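Local coordinates for YcgJ protein (Bacillus subtilis, PDB 1XXL) that probably acts as an S-adenosylmethionine-dependent methyltransferase whose substrate is not known, at residues 128-140 / 200-214. Sequence-based numbering, arbitrary orientation.
Sequences PEDPVLDEFVNHL and HLNHASDEARDTFCI
The first turns of helix 131-140 cross helix 206-211 at -64°, axes 10.2 Å apart, with L133 and A208 nearest in the backbone, while L140 comes beside H200 at the end of the preceding helix. F136 carries most of the contact. A chi1 of 178° swings its ring away from its own backbone N and out between A208 and H200, which cover its two faces: A208 CB sits over the centre of one, a CH-pi contact 4.1 Å from the centroid, and the H200 imidazole makes an offset stack on the other, planes 18° apart. That imidazole also works in its own plane, where H200 NE2 donates a nearly straight 2.8 Å bond to F136 O. This carbonyl already accepts from L140 N within the helix, and the two donors arrive from opposite faces of its plane. The bond and the stack together fix the rotation of the H200 ring. Its other face takes the edge of H139, CD2 first, in a T-shaped pair with centroids 4.8 Å apart. F212 lies nearly parallel to F136 but slid so far along that the rings barely overlap, F212 CD2 coming 3.7 Å from F136 CD1; its CZ meets V137 CB at 3.5 Å and also reaches P128 CG. One turn earlier, L133 divides its methyls, CD2 lying 3.6 Å from A208 CA and CD1 meeting T211 OG1. Near exposed E207, a water donates to D130 OD1 and, weakly, to E207 OE1. The aromatic cluster thus joins helix 131-144 to the 191-202 and 206-211 pair, well away from the cofactor site; V137 and L140 rest on strand 222-236, and L140 and L201 also touch helix 180-187.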
loop_
_atom_site.group_PDB
_atom_site.type_symbol
_atom_site.label_atom_id
_atom_site.label_comp_id
_atom_site.label_asym_id
_atom_site.label_seq_id
_atom_site.Cartn_x
_atom_site.Cartn_y
_atom_site.Cartn_z
ATOM N N PRO A 128 8.639 7.793 -9.243
ATOM C CA PRO A 128 8.598 8.351 -10.581
ATOM C C PRO A 128 9.452 7.520 -11.549
ATOM O O PRO A 128 10.323 6.747 -11.122
ATOM C CB PRO A 128 9.162 9.764 -10.391
ATOM C CG PRO A 128 8.910 10.080 -8.976
ATOM C CD PRO A 128 9.086 8.779 -8.254
ATOM N N GLU A 129 9.172 7.665 -12.831
ATOM C CA GLU A 129 9.894 6.932 -13.872
ATOM C C GLU A 129 11.387 7.282 -13.896
ATOM O O GLU A 129 12.227 6.393 -14.051
ATOM C CB GLU A 129 9.250 7.205 -15.233
ATOM C CG GLU A 129 7.861 6.578 -15.387
ATOM C CD GLU A 129 7.883 5.049 -15.220
ATOM O OE1 GLU A 129 7.140 4.510 -14.365
ATOM O OE2 GLU A 129 8.667 4.391 -15.942
ATOM N N ASP A 130 11.704 8.561 -13.695
ATOM C CA ASP A 130 13.103 9.048 -13.663
ATOM C C ASP A 130 13.859 8.386 -12.527
ATOM O O ASP A 130 13.495 8.573 -11.370
ATOM C CB ASP A 130 13.133 10.574 -13.490
ATOM C CG ASP A 130 14.581 11.156 -13.400
ATOM O OD1 ASP A 130 14.666 12.382 -13.254
ATOM O OD2 ASP A 130 15.600 10.411 -13.481
ATOM N N PRO A 131 14.906 7.593 -12.852
ATOM C CA PRO A 131 15.568 6.805 -11.825
ATOM C C PRO A 131 16.128 7.600 -10.673
ATOM O O PRO A 131 16.205 7.073 -9.589
ATOM C CB PRO A 131 16.714 6.110 -12.583
ATOM C CG PRO A 131 16.338 6.219 -14.013
ATOM C CD PRO A 131 15.529 7.395 -14.179
ATOM N N VAL A 132 16.523 8.840 -10.916
ATOM C CA VAL A 132 17.089 9.711 -9.871
ATOM C C VAL A 132 16.014 10.156 -8.864
ATOM O O VAL A 132 16.292 10.310 -7.670
ATOM C CB VAL A 132 17.829 10.932 -10.504
ATOM C CG1 VAL A 132 18.427 11.803 -9.462
ATOM C CG2 VAL A 132 18.995 10.432 -11.380
ATOM N N LEU A 133 14.786 10.319 -9.338
ATOM C CA LEU A 133 13.663 10.661 -8.460
ATOM C C LEU A 133 13.158 9.404 -7.743
ATOM O O LEU A 133 12.789 9.462 -6.571
ATOM C CB LEU A 133 12.546 11.320 -9.249
ATOM C CG LEU A 133 12.931 12.624 -9.950
ATOM C CD1 LEU A 133 11.771 13.143 -10.741
ATOM C CD2 LEU A 133 13.424 13.681 -8.987
ATOM N N ASP A 134 13.137 8.292 -8.482
ATOM C CA ASP A 134 12.876 6.952 -7.931
ATOM C C ASP A 134 13.761 6.701 -6.688
ATOM O O ASP A 134 13.297 6.409 -5.577
ATOM C CB ASP A 134 13.173 5.943 -9.032
ATOM C CG ASP A 134 12.996 4.518 -8.608
ATOM O OD1 ASP A 134 12.558 3.729 -9.485
ATOM O OD2 ASP A 134 13.274 4.177 -7.438
ATOM N N GLU A 135 15.049 6.851 -6.899
ATOM C CA GLU A 135 16.051 6.708 -5.853
ATOM C C GLU A 135 15.866 7.723 -4.683
ATOM O O GLU A 135 15.988 7.371 -3.511
ATOM C CB GLU A 135 17.369 6.877 -6.581
ATOM C CG GLU A 135 18.638 6.793 -5.871
ATOM C CD GLU A 135 19.795 6.870 -6.898
ATOM O OE1 GLU A 135 20.891 7.363 -6.527
ATOM O OE2 GLU A 135 19.581 6.463 -8.089
ATOM N N PHE A 136 15.529 8.967 -5.002
ATOM C CA PHE A 136 15.373 10.011 -3.981
ATOM C C PHE A 136 14.278 9.646 -2.983
ATOM O O PHE A 136 14.477 9.684 -1.766
ATOM C CB PHE A 136 15.041 11.352 -4.637
ATOM C CG PHE A 136 14.823 12.453 -3.658
ATOM C CD1 PHE A 136 13.548 12.730 -3.163
ATOM C CD2 PHE A 136 15.892 13.217 -3.213
ATOM C CE1 PHE A 136 13.363 13.745 -2.243
ATOM C CE2 PHE A 136 15.697 14.228 -2.309
ATOM C CZ PHE A 136 14.440 14.486 -1.822
ATOM N N VAL A 137 13.126 9.273 -3.521
ATOM C CA VAL A 137 11.982 8.965 -2.700
ATOM C C VAL A 137 12.133 7.635 -1.975
ATOM O O VAL A 137 11.702 7.520 -0.835
ATOM C CB VAL A 137 10.647 9.071 -3.479
ATOM C CG1 VAL A 137 10.473 7.955 -4.520
ATOM C CG2 VAL A 137 9.465 9.115 -2.484
ATOM N N ASN A 138 12.751 6.641 -2.614
ATOM C CA ASN A 138 13.001 5.376 -1.925
ATOM C C ASN A 138 13.972 5.516 -0.757
ATOM O O ASN A 138 13.756 4.919 0.327
ATOM C CB ASN A 138 13.471 4.285 -2.892
ATOM C CG ASN A 138 12.309 3.525 -3.497
ATOM O OD1 ASN A 138 11.683 2.731 -2.812
ATOM N ND2 ASN A 138 12.002 3.785 -4.769
ATOM N N HIS A 139 15.025 6.295 -0.975
ATOM C CA HIS A 139 15.979 6.617 0.080
ATOM C C HIS A 139 15.272 7.389 1.215
ATOM O O HIS A 139 15.464 7.067 2.390
ATOM C CB HIS A 139 17.169 7.428 -0.480
ATOM C CG HIS A 139 18.281 7.625 0.503
ATOM N ND1 HIS A 139 18.974 6.573 1.065
ATOM C CD2 HIS A 139 18.814 8.751 1.037
ATOM C CE1 HIS A 139 19.888 7.042 1.902
ATOM N NE2 HIS A 139 19.801 8.361 1.913
ATOM N N LEU A 140 14.459 8.392 0.873
ATOM C CA LEU A 140 13.754 9.177 1.902
ATOM C C LEU A 140 12.928 8.268 2.795
ATOM O O LEU A 140 13.005 8.341 4.018
ATOM C CB LEU A 140 12.865 10.236 1.284
ATOM C CG LEU A 140 11.974 11.077 2.210
ATOM C CD1 LEU A 140 12.796 11.928 3.173
ATOM C CD2 LEU A 140 11.097 11.951 1.368
ATOM N N HIS A 200 18.968 15.196 3.223
ATOM C CA HIS A 200 18.413 14.656 1.975
ATOM C C HIS A 200 17.418 15.628 1.349
ATOM O O HIS A 200 17.489 15.922 0.161
ATOM C CB HIS A 200 17.734 13.312 2.282
ATOM C CG HIS A 200 17.348 12.521 1.076
ATOM N ND1 HIS A 200 18.254 12.147 0.104
ATOM C CD2 HIS A 200 16.154 12.002 0.704
ATOM C CE1 HIS A 200 17.629 11.442 -0.823
ATOM N NE2 HIS A 200 16.352 11.333 -0.481
ATOM N N LEU A 201 16.499 16.134 2.169
ATOM C CA LEU A 201 15.477 17.096 1.716
ATOM C C LEU A 201 16.078 18.448 1.340
ATOM O O LEU A 201 15.690 19.046 0.348
ATOM C CB LEU A 201 14.381 17.269 2.792
ATOM C CG LEU A 201 13.457 16.053 3.019
ATOM C CD1 LEU A 201 12.616 16.155 4.321
ATOM C CD2 LEU A 201 12.546 15.816 1.823
ATOM N N ASN A 202 17.030 18.924 2.138
ATOM C CA ASN A 202 17.675 20.211 1.888
ATOM C C ASN A 202 18.572 20.224 0.673
ATOM O O ASN A 202 18.764 21.270 0.075
ATOM C CB ASN A 202 18.496 20.647 3.116
ATOM C CG ASN A 202 17.656 21.394 4.112
ATOM O OD1 ASN A 202 17.094 20.805 5.040
ATOM N ND2 ASN A 202 17.513 22.696 3.895
ATOM N N HIS A 203 19.136 19.070 0.317
ATOM C CA HIS A 203 19.998 18.966 -0.855
ATOM C C HIS A 203 19.285 18.399 -2.093
ATOM O O HIS A 203 19.922 18.083 -3.086
ATOM C CB HIS A 203 21.224 18.116 -0.496
ATOM C CG HIS A 203 22.140 18.780 0.480
ATOM N ND1 HIS A 203 21.753 19.111 1.761
ATOM C CD2 HIS A 203 23.427 19.182 0.361
ATOM C CE1 HIS A 203 22.759 19.700 2.386
ATOM N NE2 HIS A 203 23.787 19.750 1.560
ATOM N N ALA A 204 17.964 18.280 -2.042
ATOM C CA ALA A 204 17.174 17.854 -3.208
ATOM C C ALA A 204 17.431 18.701 -4.482
ATOM O O ALA A 204 17.513 19.920 -4.415
ATOM C CB ALA A 204 15.670 17.879 -2.844
ATOM N N SER A 205 17.548 18.053 -5.641
ATOM C CA SER A 205 17.611 18.773 -6.919
ATOM C C SER A 205 16.343 19.596 -7.137
ATOM O O SER A 205 15.332 19.395 -6.458
ATOM C CB SER A 205 17.728 17.790 -8.069
ATOM O OG SER A 205 16.569 16.999 -8.153
ATOM N N ASP A 206 16.392 20.510 -8.091
ATOM C CA ASP A 206 15.226 21.279 -8.460
ATOM C C ASP A 206 14.082 20.377 -8.892
ATOM O O ASP A 206 12.942 20.621 -8.541
ATOM C CB ASP A 206 15.559 22.259 -9.583
ATOM C CG ASP A 206 16.465 23.386 -9.121
ATOM O OD1 ASP A 206 16.514 23.646 -7.900
ATOM O OD2 ASP A 206 17.123 24.014 -9.976
ATOM N N GLU A 207 14.401 19.322 -9.636
ATOM C CA GLU A 207 13.389 18.394 -10.123
ATOM C C GLU A 207 12.721 17.639 -8.947
ATOM O O GLU A 207 11.514 17.447 -8.966
ATOM C CB GLU A 207 13.982 17.399 -11.128
ATOM C CG GLU A 207 14.895 18.018 -12.206
ATOM C CD GLU A 207 16.318 18.285 -11.677
ATOM O OE1 GLU A 207 16.967 17.337 -11.169
ATOM O OE2 GLU A 207 16.772 19.445 -11.728
ATOM N N ALA A 208 13.501 17.216 -7.951
ATOM C CA ALA A 208 12.963 16.539 -6.766
ATOM C C ALA A 208 12.088 17.477 -5.911
ATOM O O ALA A 208 11.019 17.091 -5.401
ATOM C CB ALA A 208 14.093 15.953 -5.928
ATOM N N ARG A 209 12.556 18.709 -5.762
ATOM C CA ARG A 209 11.808 19.731 -5.055
ATOM C C ARG A 209 10.443 20.019 -5.696
ATOM O O ARG A 209 9.454 20.242 -4.991
ATOM C CB ARG A 209 12.635 21.003 -5.000
ATOM C CG ARG A 209 13.730 20.984 -3.960
ATOM C CD ARG A 209 14.790 22.028 -4.317
ATOM N NE ARG A 209 15.104 22.937 -3.216
ATOM C CZ ARG A 209 15.981 22.699 -2.229
ATOM N NH1 ARG A 209 16.681 21.574 -2.189
ATOM N NH2 ARG A 209 16.167 23.624 -1.275
ATOM N N ASP A 210 10.402 20.025 -7.032
ATOM C CA ASP A 210 9.158 20.198 -7.793
ATOM C C ASP A 210 8.274 18.951 -7.686
ATOM O O ASP A 210 7.116 19.030 -7.315
ATOM C CB ASP A 210 9.508 20.506 -9.266
ATOM C CG ASP A 210 8.260 20.733 -10.159
ATOM O OD1 ASP A 210 7.277 21.392 -9.701
ATOM O OD2 ASP A 210 8.270 20.253 -11.335
ATOM N N THR A 211 8.833 17.792 -7.996
ATOM C CA THR A 211 8.072 16.552 -8.015
ATOM C C THR A 211 7.482 16.225 -6.649
ATOM O O THR A 211 6.344 15.794 -6.557
ATOM C CB THR A 211 8.964 15.373 -8.473
ATOM O OG1 THR A 211 9.407 15.616 -9.819
ATOM C CG2 THR A 211 8.203 14.051 -8.427
ATOM N N PHE A 212 8.258 16.415 -5.589
ATOM C CA PHE A 212 7.824 16.016 -4.245
ATOM C C PHE A 212 7.393 17.200 -3.365
ATOM O O PHE A 212 7.298 17.056 -2.157
ATOM C CB PHE A 212 8.901 15.149 -3.554
ATOM C CG PHE A 212 9.245 13.901 -4.327
ATOM C CD1 PHE A 212 8.323 12.881 -4.456
ATOM C CD2 PHE A 212 10.471 13.773 -4.977
ATOM C CE1 PHE A 212 8.626 11.753 -5.170
ATOM C CE2 PHE A 212 10.767 12.639 -5.705
ATOM C CZ PHE A 212 9.852 11.634 -5.797
ATOM N N CYS A 213 7.145 18.360 -3.984
ATOM C CA CYS A 213 6.522 19.501 -3.321
ATOM C C CYS A 213 7.176 19.816 -1.981
ATOM O O CYS A 213 6.508 19.937 -0.960
ATOM C CB CYS A 213 5.047 19.226 -3.106
ATOM S SG CYS A 213 4.173 18.763 -4.604
ATOM N N ILE A 214 8.492 19.958 -1.996
ATOM C CA ILE A 214 9.263 20.107 -0.774
ATOM C C ILE A 214 9.156 21.532 -0.248
ATOM O O ILE A 214 9.472 22.503 -0.946
ATOM C CB ILE A 214 10.735 19.690 -0.987
ATOM C CG1 ILE A 214 10.808 18.213 -1.331
ATOM C CG2 ILE A 214 11.582 19.926 0.279
ATOM C CD1 ILE A 214 12.267 17.720 -1.679
HETATM O O HOH W 1 15.934 14.434 -12.355
#